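Local coordinates for protein pks18 (PDB 1TED) that probably extends medium- and long-chain aliphatic acyl-CoA starters with malonyl-CoA to make tri- and tetraketide alpha-pyrones, working as a homodimeric type III polyketide synthase, at residues P282-V293 with K318-L327; I307-G315 with S351-M359. All blocks are in the same frame, centred on the assembly; numbering follows the deposited sequence.

Contact 1: residues P282-V293 with K318-L327; sequences PGYIFSGVAPVV and KIIEQSVRSL
In an outer helical layer of the thiolase fold, Ser-326 of helix 318-327 is a knob pushed between Ile-285, Phe-286, Val-289 and Ala-290 of helix 282-293. The axes pass 7.7 Å apart at a crossing angle of -41°. A chi1 of -172°, with OG opposite the backbone N, carries the hydroxyl into a break in the neighbouring helix: it takes an almost straight hydrogen bond from Ala-290 N (2.8 Å, 165°) and gives one to Phe-286 O, modelled at a doubtfully short 2.4 Å. The hydroxyl thus appears to bridge Phe-286 O and Ala-290 N, which an unbroken helix would join directly, one residue ahead of the kink at Pro-291.

Toward the sheet the contact is greasy. Ile-285 CD1 meets Ile-319 CG2 at 3.8 Å, while Leu-327 CD2 reaches CG1 of both Val-289 and Val-293; Ile-285 and Val-289 also pack on Phe-377, and Val-289 on Phe-375, of strand 370-378.

At the solvent side, the Arg-325 guanidinium stacks flat over one face of the Phe-286 ring as a cation-pi pair, CZ 3.5 Å from the centroid. Its rotation is fixed by Gln-322 OE1, which receives both Arg-325 NE (3.0 Å) and Arg-325 NH2 (2.7 Å).

Contact 2: residues I307-G315 with S351-M359; sequences IDLWAIHPG and SLIFVLETM
Met-359, the last residue of 351-359, lies alongside Leu-309, the two side chains pointing opposite ways. Met-359 CB sits against the Leu-309 branch, 4.0 Å from Leu-309 CD2. The next atom, Met-359 CG, is closer to that same methyl, Leu-309 CD2, at 3.8 Å. With the chain extended beyond CG (chi2 175°), the sulfur is carried back to the leucine's base, Met-359 SD lying 3.9 Å from Leu-309 CB. Beyond the sulfur, the methyl Met-359 CE arrives at the backbone of strand 310-312, 3.4 Å from Trp-310 O, and also touches Ala-311 N and CB.

Ala-311 is the middle of the interface. Its small CB faces the helix and is met by Val-355 CG1 at 3.5 Å, with the other valine branch, Val-355 CG2, turned to Pro-314 CD at 3.7 Å. Leu-352 comes in from the preceding turn: its CD1 presses on Ala-311 O at a tight 3.1 Å and also borders His-313 N. No hydrogen bond crosses between the segments; strand and helix run nearly antiparallel (156°) and meet by apolar packing.

At the far end, Ser-351 CB is wedged between Pro-314 CG and His-313 CE1, while Ser-351 OG is hydrogen-bonded to Met-347 N. The His-313 side chain also touches Asn-346 and lies about 3 Å, side chain to side chain, from Cys-175, the probable nucleophile. This is the layout expected of the Cys-His-Asn catalytic triad of chalcone synthase relatives: a histidine leaving the end of a sheet strand, backed by a buried helix from the central layer of the thiolase fold.

Overall arrangement
Contacts 1 and 2 lie 15 Å apart, centre to centre, in the C-terminal half of the thiolase fold, and their segments alternate along the chain: 282-293, 307-315, 318-327, 351-359. Strand 310-312, an edge strand of the chain's mixed sheet and parallel to its neighbour 370-378, separates them. Trp-310 and Ile-312 turn to the outer helices of contact 1, packing on Val-293, Ser-323, Val-324 and Leu-327; Leu-309 and Ala-311 turn to the inner helix of contact 2. Both contacts reach the active-site region, the Ile-319 side chain lying about 6 Å from that of Cys-175 and His-313 nearer still, so helices on both sides of the strand frame the probable catalytic centre.

Contact 1: residues P282-V293 with K318-L327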
loop_
_atom_site.group_PDB
_atom_site.type_symbol
_atom_site.label_atom_id
_atom_site.label_comp_id
_atom_site.label_asym_id
_atom_site.label_seq_id
_atom_site.Cartn_x
_atom_site.Cartn_y
_atom_site.Cartn_z
ATOM N N PRO A 282 22.252 13.117 0.571
ATOM C CA PRO A 282 23.023 13.214 -0.675
ATOM C C PRO A 282 24.243 12.288 -0.702
ATOM O O PRO A 282 24.638 11.805 -1.754
ATOM C CB PRO A 282 23.377 14.705 -0.765
ATOM C CG PRO A 282 23.252 15.195 0.646
ATOM C CD PRO A 282 22.087 14.437 1.200
ATOM N N GLY A 283 24.824 12.035 0.462
ATOM C CA GLY A 283 25.956 11.132 0.527
ATOM C C GLY A 283 25.498 9.691 0.306
ATOM O O GLY A 283 26.247 8.876 -0.225
ATOM N N TYR A 284 24.270 9.370 0.715
ATOM C CA TYR A 284 23.746 8.012 0.529
ATOM C C TYR A 284 23.437 7.797 -0.948
ATOM O O TYR A 284 23.630 6.709 -1.490
ATOM C CB TYR A 284 22.457 7.793 1.338
ATOM C CG TYR A 284 22.593 7.959 2.832
ATOM C CD1 TYR A 284 23.757 7.574 3.499
ATOM C CD2 TYR A 284 21.527 8.434 3.590
ATOM C CE1 TYR A 284 23.856 7.653 4.886
ATOM C CE2 TYR A 284 21.610 8.513 4.978
ATOM C CZ TYR A 284 22.776 8.120 5.621
ATOM O OH TYR A 284 22.839 8.175 6.997
ATOM N N ILE A 285 22.943 8.853 -1.584
ATOM C CA ILE A 285 22.610 8.815 -2.993
ATOM C C ILE A 285 23.862 8.616 -3.837
ATOM O O ILE A 285 23.903 7.737 -4.689
ATOM C CB ILE A 285 21.918 10.130 -3.426
ATOM C CG1 ILE A 285 20.542 10.227 -2.755
ATOM C CG2 ILE A 285 21.791 10.186 -4.943
ATOM C CD1 ILE A 285 19.860 11.559 -2.948
ATOM N N PHE A 286 24.879 9.435 -3.595
ATOM C CA PHE A 286 26.116 9.342 -4.355
ATOM C C PHE A 286 26.775 7.975 -4.326
ATOM O O PHE A 286 27.189 7.453 -5.356
ATOM C CB PHE A 286 27.139 10.353 -3.856
ATOM C CG PHE A 286 28.516 10.119 -4.408
ATOM C CD1 PHE A 286 28.798 10.384 -5.751
ATOM C CD2 PHE A 286 29.523 9.597 -3.597
ATOM C CE1 PHE A 286 30.065 10.132 -6.285
ATOM C CE2 PHE A 286 30.801 9.338 -4.114
ATOM C CZ PHE A 286 31.074 9.606 -5.465
ATOM N N SER A 287 26.892 7.395 -3.143
ATOM C CA SER A 287 27.553 6.108 -3.031
ATOM C C SER A 287 26.619 4.927 -3.256
ATOM O O SER A 287 27.072 3.779 -3.373
ATOM C CB SER A 287 28.246 5.988 -1.668
ATOM O OG SER A 287 27.311 6.052 -0.616
ATOM N N GLY A 288 25.323 5.206 -3.349
ATOM C CA GLY A 288 24.370 4.136 -3.563
ATOM C C GLY A 288 23.954 3.940 -5.008
ATOM O O GLY A 288 23.712 2.810 -5.431
ATOM N N VAL A 289 23.881 5.024 -5.773
ATOM C CA VAL A 289 23.450 4.939 -7.163
ATOM C C VAL A 289 24.356 4.109 -8.078
ATOM O O VAL A 289 23.952 3.049 -8.552
ATOM C CB VAL A 289 23.242 6.359 -7.753
ATOM C CG1 VAL A 289 22.841 6.282 -9.219
ATOM C CG2 VAL A 289 22.160 7.076 -6.969
ATOM N N ALA A 290 25.574 4.571 -8.320
ATOM C CA ALA A 290 26.498 3.849 -9.197
ATOM C C ALA A 290 26.534 2.316 -9.060
ATOM O O ALA A 290 26.343 1.604 -10.034
ATOM C CB ALA A 290 27.903 4.413 -9.038
ATOM N N PRO A 291 26.783 1.788 -7.852
ATOM C CA PRO A 291 26.824 0.326 -7.730
ATOM C C PRO A 291 25.548 -0.425 -8.138
ATOM O O PRO A 291 25.624 -1.455 -8.812
ATOM C CB PRO A 291 27.221 0.109 -6.268
ATOM C CG PRO A 291 26.744 1.345 -5.586
ATOM C CD PRO A 291 27.060 2.437 -6.560
ATOM N N VAL A 292 24.382 0.091 -7.756
ATOM C CA VAL A 292 23.128 -0.563 -8.124
ATOM C C VAL A 292 22.859 -0.455 -9.632
ATOM O O VAL A 292 22.531 -1.449 -10.287
ATOM C CB VAL A 292 21.929 0.053 -7.390
ATOM C CG1 VAL A 292 20.741 -0.869 -7.504
ATOM C CG2 VAL A 292 22.280 0.303 -5.947
ATOM N N VAL A 293 22.998 0.752 -10.179
ATOM C CA VAL A 293 22.764 0.960 -11.603
ATOM C C VAL A 293 23.728 0.144 -12.453
ATOM O O VAL A 293 23.346 -0.409 -13.482
ATOM C CB VAL A 293 22.888 2.451 -11.975
ATOM C CG1 VAL A 293 22.966 2.616 -13.484
ATOM C CG2 VAL A 293 21.691 3.213 -11.421
ATOM N N LYS A 318 20.149 18.837 -4.760
ATOM C CA LYS A 318 21.126 17.897 -4.198
ATOM C C LYS A 318 20.932 16.440 -4.615
ATOM O O LYS A 318 21.899 15.682 -4.697
ATOM C CB LYS A 318 21.134 17.969 -2.668
ATOM C CG LYS A 318 21.557 19.310 -2.111
ATOM C CD LYS A 318 21.574 19.293 -0.588
ATOM C CE LYS A 318 21.818 20.687 -0.034
ATOM N NZ LYS A 318 21.811 20.721 1.448
ATOM N N ILE A 319 19.688 16.044 -4.870
ATOM C CA ILE A 319 19.385 14.670 -5.271
ATOM C C ILE A 319 19.801 14.394 -6.712
ATOM O O ILE A 319 20.387 13.354 -7.008
ATOM C CB ILE A 319 17.884 14.384 -5.108
ATOM C CG1 ILE A 319 17.487 14.604 -3.646
ATOM C CG2 ILE A 319 17.561 12.973 -5.569
ATOM C CD1 ILE A 319 16.038 14.332 -3.368
ATOM N N ILE A 320 19.495 15.332 -7.606
ATOM C CA ILE A 320 19.865 15.197 -9.018
ATOM C C ILE A 320 21.392 15.260 -9.102
ATOM O O ILE A 320 22.035 14.425 -9.722
ATOM C CB ILE A 320 19.234 16.345 -9.869
ATOM C CG1 ILE A 320 17.703 16.270 -9.773
ATOM C CG2 ILE A 320 19.663 16.232 -11.337
ATOM C CD1 ILE A 320 16.966 17.324 -10.594
ATOM N N GLU A 321 21.942 16.267 -8.439
ATOM C CA GLU A 321 23.374 16.551 -8.338
ATOM C C GLU A 321 24.224 15.306 -8.065
ATOM O O GLU A 321 25.114 14.955 -8.848
ATOM C CB GLU A 321 23.551 17.531 -7.186
ATOM C CG GLU A 321 24.751 18.393 -7.192
ATOM C CD GLU A 321 24.564 19.539 -6.229
ATOM O OE1 GLU A 321 24.312 19.277 -5.035
ATOM O OE2 GLU A 321 24.651 20.702 -6.663
ATOM N N GLN A 322 23.946 14.652 -6.941
ATOM C CA GLN A 322 24.684 13.464 -6.528
ATOM C C GLN A 322 24.399 12.239 -7.378
ATOM O O GLN A 322 25.269 11.376 -7.534
ATOM C CB GLN A 322 24.415 13.159 -5.053
ATOM C CG GLN A 322 24.931 14.236 -4.093
ATOM C CD GLN A 322 26.402 14.594 -4.341
ATOM O OE1 GLN A 322 27.230 13.722 -4.605
ATOM N NE2 GLN A 322 26.725 15.880 -4.241
ATOM N N SER A 323 23.191 12.152 -7.932
ATOM C CA SER A 323 22.855 11.013 -8.780
ATOM C C SER A 323 23.738 11.067 -10.018
ATOM O O SER A 323 24.282 10.050 -10.444
ATOM C CB SER A 323 21.373 11.044 -9.193
ATOM O OG SER A 323 20.532 10.734 -8.091
ATOM N N VAL A 324 23.889 12.260 -10.585
ATOM C CA VAL A 324 24.716 12.431 -11.775
ATOM C C VAL A 324 26.211 12.200 -11.491
ATOM O O VAL A 324 26.921 11.586 -12.304
ATOM C CB VAL A 324 24.512 13.842 -12.390
ATOM C CG1 VAL A 324 25.564 14.115 -13.450
ATOM C CG2 VAL A 324 23.122 13.936 -13.012
ATOM N N ARG A 325 26.692 12.679 -10.346
ATOM C CA ARG A 325 28.099 12.490 -10.017
ATOM C C ARG A 325 28.381 11.001 -9.810
ATOM O O ARG A 325 29.366 10.462 -10.326
ATOM C CB ARG A 325 28.481 13.287 -8.761
ATOM C CG ARG A 325 29.976 13.271 -8.468
ATOM C CD ARG A 325 30.360 14.281 -7.407
ATOM N NE ARG A 325 29.762 13.971 -6.115
ATOM C CZ ARG A 325 30.394 13.358 -5.121
ATOM N NH1 ARG A 325 31.661 12.985 -5.269
ATOM N NH2 ARG A 325 29.756 13.123 -3.978
ATOM N N SER A 326 27.489 10.344 -9.072
ATOM C CA SER A 326 27.608 8.921 -8.782
ATOM C C SER A 326 27.799 8.134 -10.078
ATOM O O SER A 326 28.631 7.232 -10.152
ATOM C CB SER A 326 26.349 8.434 -8.042
ATOM O OG SER A 326 26.482 7.097 -7.576
ATOM N N LEU A 327 27.029 8.492 -11.100
ATOM C CA LEU A 327 27.105 7.824 -12.393
ATOM C C LEU A 327 28.283 8.281 -13.254
ATOM O O LEU A 327 28.644 7.604 -14.213
ATOM C CB LEU A 327 25.807 8.056 -13.171
ATOM C CG LEU A 327 24.508 7.522 -12.560
ATOM C CD1 LEU A 327 23.314 8.165 -13.269
ATOM C CD2 LEU A 327 24.477 6.007 -12.668
#

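Contact 2: residues I307-G315 with S351-M359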
loop_
_atom_site.group_PDB
_atom_site.type_symbol
_atom_site.label_atom_id
_atom_site.label_comp_id
_atom_site.label_asym_id
_atom_site.label_seq_id
_atom_site.Cartn_x
_atom_site.Cartn_y
_atom_site.Cartn_z
ATOM N N ILE A 307 23.673 4.154 -22.054
ATOM C CA ILE A 307 22.372 4.778 -21.843
ATOM C C ILE A 307 22.029 6.153 -22.430
ATOM O O ILE A 307 22.768 7.114 -22.260
ATOM C CB ILE A 307 22.061 4.818 -20.313
ATOM C CG1 ILE A 307 22.152 3.402 -19.724
ATOM C CG2 ILE A 307 20.697 5.433 -20.064
ATOM C CD1 ILE A 307 21.246 2.361 -20.417
ATOM N N ASP A 308 20.892 6.223 -23.125
ATOM C CA ASP A 308 20.362 7.481 -23.678
ATOM C C ASP A 308 19.238 7.766 -22.683
ATOM O O ASP A 308 18.385 6.906 -22.474
ATOM C CB ASP A 308 19.660 7.294 -25.030
ATOM C CG ASP A 308 20.367 6.331 -25.955
ATOM O OD1 ASP A 308 21.432 6.702 -26.502
ATOM O OD2 ASP A 308 19.839 5.209 -26.145
ATOM N N LEU A 309 19.199 8.933 -22.066
ATOM C CA LEU A 309 18.112 9.213 -21.117
ATOM C C LEU A 309 18.321 8.672 -19.711
ATOM O O LEU A 309 18.428 7.466 -19.484
ATOM C CB LEU A 309 16.763 8.663 -21.613
ATOM C CG LEU A 309 16.217 8.999 -23.003
ATOM C CD1 LEU A 309 14.909 8.256 -23.231
ATOM C CD2 LEU A 309 16.019 10.493 -23.127
ATOM N N TRP A 310 18.361 9.592 -18.767
ATOM C CA TRP A 310 18.493 9.253 -17.375
ATOM C C TRP A 310 17.339 9.961 -16.684
ATOM O O TRP A 310 17.369 11.172 -16.477
ATOM C CB TRP A 310 19.841 9.720 -16.831
ATOM C CG TRP A 310 20.983 8.850 -17.296
ATOM C CD1 TRP A 310 21.808 9.071 -18.365
ATOM C CD2 TRP A 310 21.391 7.596 -16.730
ATOM N NE1 TRP A 310 22.699 8.034 -18.499
ATOM C CE2 TRP A 310 22.464 7.116 -17.508
ATOM C CE3 TRP A 310 20.951 6.833 -15.641
ATOM C CZ2 TRP A 310 23.107 5.902 -17.232
ATOM C CZ3 TRP A 310 21.590 5.621 -15.367
ATOM C CH2 TRP A 310 22.657 5.173 -16.162
ATOM N N ALA A 311 16.300 9.198 -16.369
ATOM C CA ALA A 311 15.129 9.743 -15.687
ATOM C C ALA A 311 15.398 9.684 -14.188
ATOM O O ALA A 311 14.917 8.794 -13.475
ATOM C CB ALA A 311 13.869 8.935 -16.051
ATOM N N ILE A 312 16.194 10.639 -13.723
ATOM C CA ILE A 312 16.555 10.725 -12.322
ATOM C C ILE A 312 15.467 11.457 -11.558
ATOM O O ILE A 312 15.080 12.560 -11.934
ATOM C CB ILE A 312 17.881 11.487 -12.149
ATOM C CG1 ILE A 312 19.000 10.747 -12.898
ATOM C CG2 ILE A 312 18.195 11.660 -10.665
ATOM C CD1 ILE A 312 20.324 11.484 -12.915
ATOM N N HIS A 313 14.965 10.844 -10.491
ATOM C CA HIS A 313 13.932 11.492 -9.706
ATOM C C HIS A 313 14.351 12.911 -9.326
ATOM O O HIS A 313 15.325 13.104 -8.600
ATOM C CB HIS A 313 13.637 10.724 -8.423
ATOM C CG HIS A 313 12.726 11.470 -7.503
ATOM N ND1 HIS A 313 11.429 11.787 -7.847
ATOM C CD2 HIS A 313 12.961 12.086 -6.321
ATOM C CE1 HIS A 313 10.907 12.574 -6.924
ATOM N NE2 HIS A 313 11.818 12.771 -5.987
ATOM N N PRO A 314 13.605 13.920 -9.807
ATOM C CA PRO A 314 13.924 15.320 -9.500
ATOM C C PRO A 314 13.414 15.756 -8.133
ATOM O O PRO A 314 12.558 16.625 -8.028
ATOM C CB PRO A 314 13.269 16.077 -10.649
ATOM C CG PRO A 314 12.059 15.237 -10.952
ATOM C CD PRO A 314 12.559 13.823 -10.845
ATOM N N GLY A 315 13.965 15.157 -7.082
ATOM C CA GLY A 315 13.544 15.478 -5.733
ATOM C C GLY A 315 14.099 16.783 -5.214
ATOM O O GLY A 315 13.612 17.316 -4.217
ATOM N N SER A 351 6.721 12.751 -9.862
ATOM C CA SER A 351 7.806 13.343 -10.639
ATOM C C SER A 351 8.506 12.467 -11.664
ATOM O O SER A 351 8.779 12.901 -12.782
ATOM C CB SER A 351 8.830 13.959 -9.694
ATOM O OG SER A 351 8.219 14.981 -8.926
ATOM N N LEU A 352 8.797 11.233 -11.298
ATOM C CA LEU A 352 9.463 10.348 -12.228
ATOM C C LEU A 352 8.633 10.218 -13.509
ATOM O O LEU A 352 9.177 10.190 -14.607
ATOM C CB LEU A 352 9.672 8.983 -11.561
ATOM C CG LEU A 352 10.850 8.129 -12.027
ATOM C CD1 LEU A 352 12.103 8.980 -12.123
ATOM C CD2 LEU A 352 11.052 6.973 -11.045
ATOM N N ILE A 353 7.311 10.171 -13.380
ATOM C CA ILE A 353 6.471 10.024 -14.569
ATOM C C ILE A 353 6.385 11.299 -15.420
ATOM O O ILE A 353 6.226 11.221 -16.635
ATOM C CB ILE A 353 5.065 9.497 -14.186
ATOM C CG1 ILE A 353 5.205 8.098 -13.575
ATOM C CG2 ILE A 353 4.176 9.412 -15.411
ATOM C CD1 ILE A 353 3.953 7.572 -12.930
ATOM N N PHE A 354 6.513 12.466 -14.789
ATOM C CA PHE A 354 6.513 13.727 -15.533
ATOM C C PHE A 354 7.784 13.715 -16.370
ATOM O O PHE A 354 7.805 14.168 -17.511
ATOM C CB PHE A 354 6.566 14.927 -14.593
ATOM C CG PHE A 354 5.225 15.497 -14.250
ATOM C CD1 PHE A 354 4.234 14.701 -13.693
ATOM C CD2 PHE A 354 4.978 16.855 -14.415
ATOM C CE1 PHE A 354 3.010 15.250 -13.297
ATOM C CE2 PHE A 354 3.759 17.420 -14.023
ATOM C CZ PHE A 354 2.771 16.610 -13.458
ATOM N N VAL A 355 8.847 13.182 -15.778
ATOM C CA VAL A 355 10.137 13.091 -16.441
ATOM C C VAL A 355 10.089 12.213 -17.679
ATOM O O VAL A 355 10.608 12.580 -18.733
ATOM C CB VAL A 355 11.196 12.549 -15.469
ATOM C CG1 VAL A 355 12.467 12.177 -16.222
ATOM C CG2 VAL A 355 11.496 13.606 -14.425
ATOM N N LEU A 356 9.462 11.052 -17.540
ATOM C CA LEU A 356 9.329 10.090 -18.622
ATOM C C LEU A 356 8.532 10.684 -19.785
ATOM O O LEU A 356 8.898 10.495 -20.945
ATOM C CB LEU A 356 8.677 8.809 -18.071
ATOM C CG LEU A 356 8.616 7.478 -18.837
ATOM C CD1 LEU A 356 7.541 7.560 -19.879
ATOM C CD2 LEU A 356 9.956 7.144 -19.478
ATOM N N GLU A 357 7.463 11.425 -19.482
ATOM C CA GLU A 357 6.646 12.041 -20.533
ATOM C C GLU A 357 7.426 13.018 -21.421
ATOM O O GLU A 357 7.183 13.096 -22.617
ATOM C CB GLU A 357 5.424 12.765 -19.932
ATOM C CG GLU A 357 4.544 13.483 -20.981
ATOM C CD GLU A 357 3.258 14.058 -20.400
ATOM O OE1 GLU A 357 3.325 14.967 -19.549
ATOM O OE2 GLU A 357 2.169 13.595 -20.791
ATOM N N THR A 358 8.345 13.775 -20.834
ATOM C CA THR A 358 9.147 14.727 -21.601
ATOM C C THR A 358 10.049 13.978 -22.577
ATOM O O THR A 358 10.214 14.389 -23.726
ATOM C CB THR A 358 10.040 15.589 -20.674
ATOM O OG1 THR A 358 9.212 16.447 -19.876
ATOM C CG2 THR A 358 11.014 16.439 -21.493
ATOM N N MET A 359 10.628 12.874 -22.109
ATOM C CA MET A 359 11.521 12.061 -22.930
ATOM C C MET A 359 10.743 11.410 -24.061
ATOM O O MET A 359 11.281 11.171 -25.145
ATOM C CB MET A 359 12.203 10.989 -22.071
ATOM C CG MET A 359 13.072 11.567 -20.946
ATOM S SD MET A 359 13.746 10.292 -19.854
ATOM C CE MET A 359 15.161 11.160 -19.102
#